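Local atomic coordinates of predicted protease of the collagenase family (Methanopyrus kandleri, PDB entry 5D88), a protein that probably acts as a peptidase of the U32 family, built on a TIM barrel and binding zinc between its two subunits. Residues A[52-57]-A[85-90]; A[204-209]-A[222-227]. All coordinates share one frame; numbering follows the deposited sequence.

Interaction 1: A[52-57]-A[85-90]; sequences GVATLL and DFTCAG. With ZN (zinc ion), chain B; ACT (acetate ion), chain C.
The carboxylate of Asp85 is gripped by three donors from residues 54-55. Asp85 OD1 takes two backbone amides on one face of the carboxylate plane: Ala54 N at 2.9 Å comes in from above that plane, and Thr55 N at 3.3 Å meets it on the syn side, with an N-H...O angle of 164°. Asp85 OD2 offers its syn lone pair to the hydroxyl of Thr55, OG1 lying 2.7 Å away, and is also hydrogen-bonded to Ser140. With chi1 at 66°, CG of Asp85 stands between its own backbone N and carbonyl carbon, which turns the carboxylate toward the 54-55 amides. Between the backbones there is one weak bond, Phe86 N to Gly52 O, 3.3 Å long. In the packing, Val53 CG1 rests 3.5 Å from Asp85 OD1, Ala54 CB sits 3.1 Å from Asp85 O and 3.9 Å from Thr87 CG2, and Gly52 O approaches the edge of the Phe86 ring at CD2. Beyond the contact, Leu56 N binds an acetate, and Cys88 SG binds zinc at 2.3 Å. With both carboxylate oxygens held, the buried Asp85 is fixed in rotation and ties the loop after strand 79-83 to the loop after strand 43-47.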
loop_
_atom_site.group_PDB
_atom_site.type_symbol
_atom_site.label_atom_id
_atom_site.label_comp_id
_atom_site.label_asym_id
_atom_site.label_seq_id
_atom_site.Cartn_x
_atom_site.Cartn_y
_atom_site.Cartn_z
ATOM N N GLY A 52 -9.926 8.607 -9.050
ATOM C CA GLY A 52 -9.309 7.745 -8.059
ATOM C C GLY A 52 -8.973 8.450 -6.763
ATOM O O GLY A 52 -8.121 9.347 -6.718
ATOM N N VAL A 53 -9.664 8.038 -5.702
ATOM C CA VAL A 53 -9.518 8.586 -4.359
ATOM C C VAL A 53 -9.299 7.420 -3.394
ATOM O O VAL A 53 -10.083 6.464 -3.386
ATOM C CB VAL A 53 -10.757 9.407 -3.948
ATOM C CG1 VAL A 53 -10.575 9.951 -2.525
ATOM C CG2 VAL A 53 -10.978 10.562 -4.938
ATOM N N ALA A 54 -8.223 7.492 -2.602
ATOM C CA ALA A 54 -7.934 6.495 -1.570
ATOM C C ALA A 54 -8.480 6.872 -0.202
ATOM O O ALA A 54 -8.738 5.990 0.627
ATOM C CB ALA A 54 -6.424 6.283 -1.455
ATOM N N THR A 55 -8.614 8.160 0.076
ATOM C CA THR A 55 -9.171 8.587 1.352
ATOM C C THR A 55 -10.567 7.996 1.500
ATOM O O THR A 55 -11.352 7.989 0.549
ATOM C CB THR A 55 -9.203 10.115 1.415
ATOM O OG1 THR A 55 -7.862 10.622 1.539
ATOM C CG2 THR A 55 -9.961 10.619 2.610
ATOM N N LEU A 56 -10.852 7.477 2.694
ATOM C CA LEU A 56 -12.080 6.732 2.981
ATOM C C LEU A 56 -13.145 7.696 3.492
ATOM O O LEU A 56 -13.056 8.199 4.625
ATOM C CB LEU A 56 -11.810 5.627 4.000
ATOM C CG LEU A 56 -10.727 4.601 3.640
ATOM C CD1 LEU A 56 -10.529 3.572 4.736
ATOM C CD2 LEU A 56 -11.040 3.908 2.315
ATOM N N LEU A 57 -14.184 7.894 2.694
ATOM C CA LEU A 57 -15.198 8.901 2.949
ATOM C C LEU A 57 -16.594 8.313 3.026
ATOM O O LEU A 57 -16.846 7.221 2.510
ATOM C CB LEU A 57 -15.185 9.966 1.849
ATOM C CG LEU A 57 -13.849 10.669 1.718
ATOM C CD1 LEU A 57 -13.910 11.645 0.554
ATOM C CD2 LEU A 57 -13.467 11.373 3.024
ATOM N N ASP A 85 -6.036 11.060 -4.626
ATOM C CA ASP A 85 -4.945 10.445 -3.881
ATOM C C ASP A 85 -4.993 8.927 -3.901
ATOM O O ASP A 85 -4.547 8.288 -2.952
ATOM C CB ASP A 85 -4.892 10.963 -2.447
ATOM C CG ASP A 85 -6.085 10.565 -1.603
ATOM O OD1 ASP A 85 -7.102 10.106 -2.118
ATOM O OD2 ASP A 85 -5.988 10.732 -0.378
ATOM N N PHE A 86 -5.460 8.345 -4.998
ATOM C CA PHE A 86 -5.375 6.906 -5.174
ATOM C C PHE A 86 -3.978 6.382 -4.868
ATOM O O PHE A 86 -2.965 7.014 -5.194
ATOM C CB PHE A 86 -5.784 6.497 -6.599
ATOM C CG PHE A 86 -4.936 7.075 -7.692
ATOM C CD1 PHE A 86 -3.750 6.461 -8.056
ATOM C CD2 PHE A 86 -5.356 8.204 -8.383
ATOM C CE1 PHE A 86 -2.996 6.955 -9.071
ATOM C CE2 PHE A 86 -4.607 8.716 -9.420
ATOM C CZ PHE A 86 -3.417 8.095 -9.765
ATOM N N THR A 87 -3.931 5.196 -4.256
ATOM C CA THR A 87 -2.669 4.537 -3.966
ATOM C C THR A 87 -2.337 3.447 -4.964
ATOM O O THR A 87 -1.253 2.848 -4.879
ATOM C CB THR A 87 -2.685 3.977 -2.539
ATOM O OG1 THR A 87 -3.853 3.170 -2.321
ATOM C CG2 THR A 87 -2.648 5.137 -1.547
ATOM N N CYS A 88 -3.240 3.184 -5.910
ATOM C CA CYS A 88 -3.039 2.192 -6.955
ATOM C C CYS A 88 -3.886 2.580 -8.156
ATOM O O CYS A 88 -5.048 2.957 -7.997
ATOM C CB CYS A 88 -3.413 0.779 -6.490
ATOM S SG CYS A 88 -2.890 -0.497 -7.663
ATOM N N ALA A 89 -3.278 2.526 -9.343
ATOM C CA ALA A 89 -3.985 2.706 -10.606
ATOM C C ALA A 89 -3.906 1.451 -11.469
ATOM O O ALA A 89 -4.088 1.517 -12.694
ATOM C CB ALA A 89 -3.423 3.915 -11.347
ATOM N N GLY A 90 -3.666 0.300 -10.846
ATOM C CA GLY A 90 -3.597 -0.929 -11.591
ATOM C C GLY A 90 -2.448 -0.877 -12.566
ATOM O O GLY A 90 -1.375 -0.386 -12.248
HETATM ZN ZN ZN B . -4.641 -1.935 -7.509
HETATM C C ACT C . -8.769 8.197 5.661
HETATM O O ACT C . -7.707 8.475 6.270
HETATM O OXT ACT C . -8.651 7.490 4.635
HETATM C CH3 ACT C . -10.111 8.661 6.159
#

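Interaction 2: A[204-209]-A[222-227]; sequences RNLFSH and NNPYEP. With ZN (zinc ion), chain B; ACT (acetate ion), chain C.
Leu206 reaches from its helix to the turn at Asn223-Glu226 through one methyl. Its CG lies anti to the backbone N (chi1 179°), carrying CD2 outward to three residues: 4.0 Å from Tyr225 CD2 at the edge of the phenol ring, 4.1 Å from Pro224 CD, and 3.8 Å from Asn223 OD1. Phe207 makes the amide-to-ring contact. Asn223 ND2 comes to the rim of the Phe207 ring, 3.7 Å from CE1 and near the ring plane, with ring and amide planes 68° apart; ND2 is also hydrogen-bonded to Glu203. No hydrogen bond joins the two segments. Asn223 OD1 accepts from Tyr225 N at 2.9 Å, closing an Asx turn within the type I turn, so the amide is held at both ends. On the helix, Ser208 N and Ser208 OG reach Arg204 O from opposite faces of its plane. The second subunit approaches the same region: its Leu94 packs on Leu206, and its Asp122 is hydrogen-bonded to Tyr225 OH. The segment 222-227 lies in the loop between helix 200-213 and strand 233-234 and folds back on that helix, where Tyr225 also packs on Phe202 and Glu203.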
loop_
_atom_site.group_PDB
_atom_site.type_symbol
_atom_site.label_atom_id
_atom_site.label_comp_id
_atom_site.label_asym_id
_atom_site.label_seq_id
_atom_site.Cartn_x
_atom_site.Cartn_y
_atom_site.Cartn_z
ATOM N N ARG A 204 -7.664 1.182 1.404
ATOM C CA ARG A 204 -7.482 2.346 0.546
ATOM C C ARG A 204 -7.146 1.955 -0.885
ATOM O O ARG A 204 -7.578 2.632 -1.819
ATOM C CB ARG A 204 -6.403 3.246 1.117
ATOM C CG ARG A 204 -6.794 3.900 2.408
ATOM C CD ARG A 204 -5.721 4.840 2.726
ATOM N NE ARG A 204 -5.995 5.654 3.884
ATOM C CZ ARG A 204 -5.083 5.943 4.797
ATOM N NH1 ARG A 204 -3.838 5.465 4.702
ATOM N NH2 ARG A 204 -5.409 6.720 5.799
ATOM N N ASN A 205 -6.408 0.856 -1.080
ATOM C CA ASN A 205 -6.221 0.331 -2.431
ATOM C C ASN A 205 -7.568 -0.011 -3.054
ATOM O O ASN A 205 -7.818 0.286 -4.228
ATOM C CB ASN A 205 -5.329 -0.917 -2.406
ATOM C CG ASN A 205 -3.834 -0.611 -2.267
ATOM O OD1 ASN A 205 -3.364 0.519 -2.449
ATOM N ND2 ASN A 205 -3.068 -1.668 -1.997
ATOM N N LEU A 206 -8.443 -0.657 -2.280
ATOM C CA LEU A 206 -9.765 -1.027 -2.774
ATOM C C LEU A 206 -10.563 0.205 -3.186
ATOM O O LEU A 206 -11.133 0.250 -4.278
ATOM C CB LEU A 206 -10.527 -1.813 -1.707
ATOM C CG LEU A 206 -11.949 -2.260 -2.091
ATOM C CD1 LEU A 206 -11.937 -3.273 -3.221
ATOM C CD2 LEU A 206 -12.672 -2.798 -0.834
ATOM N N PHE A 207 -10.645 1.211 -2.314
ATOM C CA PHE A 207 -11.427 2.387 -2.686
ATOM C C PHE A 207 -10.790 3.150 -3.854
ATOM O O PHE A 207 -11.500 3.791 -4.629
ATOM C CB PHE A 207 -11.618 3.306 -1.484
ATOM C CG PHE A 207 -12.786 2.951 -0.637
ATOM C CD1 PHE A 207 -12.743 1.837 0.175
ATOM C CD2 PHE A 207 -13.939 3.717 -0.675
ATOM C CE1 PHE A 207 -13.826 1.498 0.975
ATOM C CE2 PHE A 207 -15.047 3.394 0.129
ATOM C CZ PHE A 207 -14.990 2.274 0.948
ATOM N N SER A 208 -9.461 3.115 -3.979
ATOM C CA SER A 208 -8.786 3.761 -5.100
ATOM C C SER A 208 -9.346 3.261 -6.415
ATOM O O SER A 208 -9.478 4.024 -7.378
ATOM C CB SER A 208 -7.270 3.480 -5.066
ATOM O OG SER A 208 -6.613 4.085 -3.954
ATOM N N HIS A 209 -9.609 1.958 -6.483
ATOM C CA HIS A 209 -10.157 1.341 -7.683
ATOM C C HIS A 209 -11.656 1.569 -7.794
ATOM O O HIS A 209 -12.172 1.860 -8.877
ATOM C CB HIS A 209 -9.866 -0.156 -7.663
ATOM C CG HIS A 209 -8.480 -0.514 -8.062
ATOM N ND1 HIS A 209 -8.109 -0.693 -9.376
ATOM C CD2 HIS A 209 -7.381 -0.772 -7.322
ATOM C CE1 HIS A 209 -6.828 -1.022 -9.427
ATOM N NE2 HIS A 209 -6.367 -1.087 -8.194
ATOM N N ASN A 222 -20.278 -5.350 0.477
ATOM C CA ASN A 222 -19.166 -5.868 -0.321
ATOM C C ASN A 222 -17.803 -5.251 -0.003
ATOM O O ASN A 222 -16.886 -5.327 -0.844
ATOM C CB ASN A 222 -19.457 -5.688 -1.824
ATOM C CG ASN A 222 -19.494 -4.241 -2.239
ATOM O OD1 ASN A 222 -19.570 -3.345 -1.406
ATOM N ND2 ASN A 222 -19.426 -4.003 -3.534
ATOM N N ASN A 223 -17.623 -4.659 1.175
ATOM C CA ASN A 223 -16.293 -4.242 1.616
ATOM C C ASN A 223 -15.773 -5.263 2.617
ATOM O O ASN A 223 -16.255 -5.295 3.752
ATOM C CB ASN A 223 -16.325 -2.857 2.250
ATOM C CG ASN A 223 -14.941 -2.421 2.769
ATOM O OD1 ASN A 223 -13.970 -3.163 2.680
ATOM N ND2 ASN A 223 -14.859 -1.208 3.282
ATOM N N PRO A 224 -14.815 -6.113 2.254
ATOM C CA PRO A 224 -14.396 -7.176 3.179
ATOM C C PRO A 224 -13.603 -6.670 4.366
ATOM O O PRO A 224 -13.449 -7.408 5.353
ATOM C CB PRO A 224 -13.552 -8.094 2.292
ATOM C CG PRO A 224 -13.028 -7.194 1.215
ATOM C CD PRO A 224 -14.085 -6.159 0.978
ATOM N N TYR A 225 -13.083 -5.455 4.289
ATOM C CA TYR A 225 -12.275 -4.866 5.344
ATOM C C TYR A 225 -13.132 -4.182 6.396
ATOM O O TYR A 225 -12.671 -3.995 7.524
ATOM C CB TYR A 225 -11.267 -3.872 4.716
ATOM C CG TYR A 225 -10.453 -4.511 3.616
ATOM C CD1 TYR A 225 -9.598 -5.573 3.879
ATOM C CD2 TYR A 225 -10.568 -4.092 2.304
ATOM C CE1 TYR A 225 -8.891 -6.204 2.857
ATOM C CE2 TYR A 225 -9.852 -4.725 1.290
ATOM C CZ TYR A 225 -9.029 -5.779 1.582
ATOM O OH TYR A 225 -8.324 -6.400 0.574
ATOM N N GLU A 226 -14.387 -3.860 6.071
ATOM C CA GLU A 226 -15.239 -3.125 7.009
ATOM C C GLU A 226 -15.446 -3.871 8.327
ATOM O O GLU A 226 -15.287 -3.251 9.396
ATOM C CB GLU A 226 -16.555 -2.797 6.287
ATOM C CG GLU A 226 -17.739 -2.275 7.114
ATOM C CD GLU A 226 -17.588 -0.863 7.674
ATOM O OE1 GLU A 226 -16.978 0.033 7.044
ATOM O OE2 GLU A 226 -18.151 -0.656 8.775
ATOM N N PRO A 227 -15.778 -5.163 8.346
ATOM C CA PRO A 227 -15.982 -5.858 9.631
ATOM C C PRO A 227 -14.707 -6.224 10.383
ATOM O O PRO A 227 -14.800 -6.767 11.496
ATOM C CB PRO A 227 -16.732 -7.126 9.223
ATOM C CG PRO A 227 -16.482 -7.304 7.787
ATOM C CD PRO A 227 -16.133 -5.997 7.191
HETATM ZN ZN ZN B . -4.641 -1.935 -7.509
HETATM C C ACT C . -8.769 8.197 5.661
HETATM O O ACT C . -7.707 8.475 6.270
HETATM O OXT ACT C . -8.651 7.490 4.635
HETATM C CH3 ACT C . -10.111 8.661 6.159
#

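In the fold
Interactions 1 and 2, with centres 10 Å apart, meet along helix 200-213. Thr87 OG1 probably bonds to Asn205 OD1 at 2.7 Å and Thr87 N to Ser208 OG at 2.9 Å, while Ala54 CB packs 3.3 Å from Ser208 OG. Each contact supplies one zinc ligand, Cys88 from 85-90 and His209 NE2 (2.0 Å from the metal) from 204-209; the same pair from the second subunit completes four ligands, so the metal bridges the dimer. Away from the metal, Leu56 N and Arg204 share one acetate, probably from the crystallisation liquor, with Arg204 NH2 at 2.9 Å from acetate O and His141 and Ile193 N as further partners.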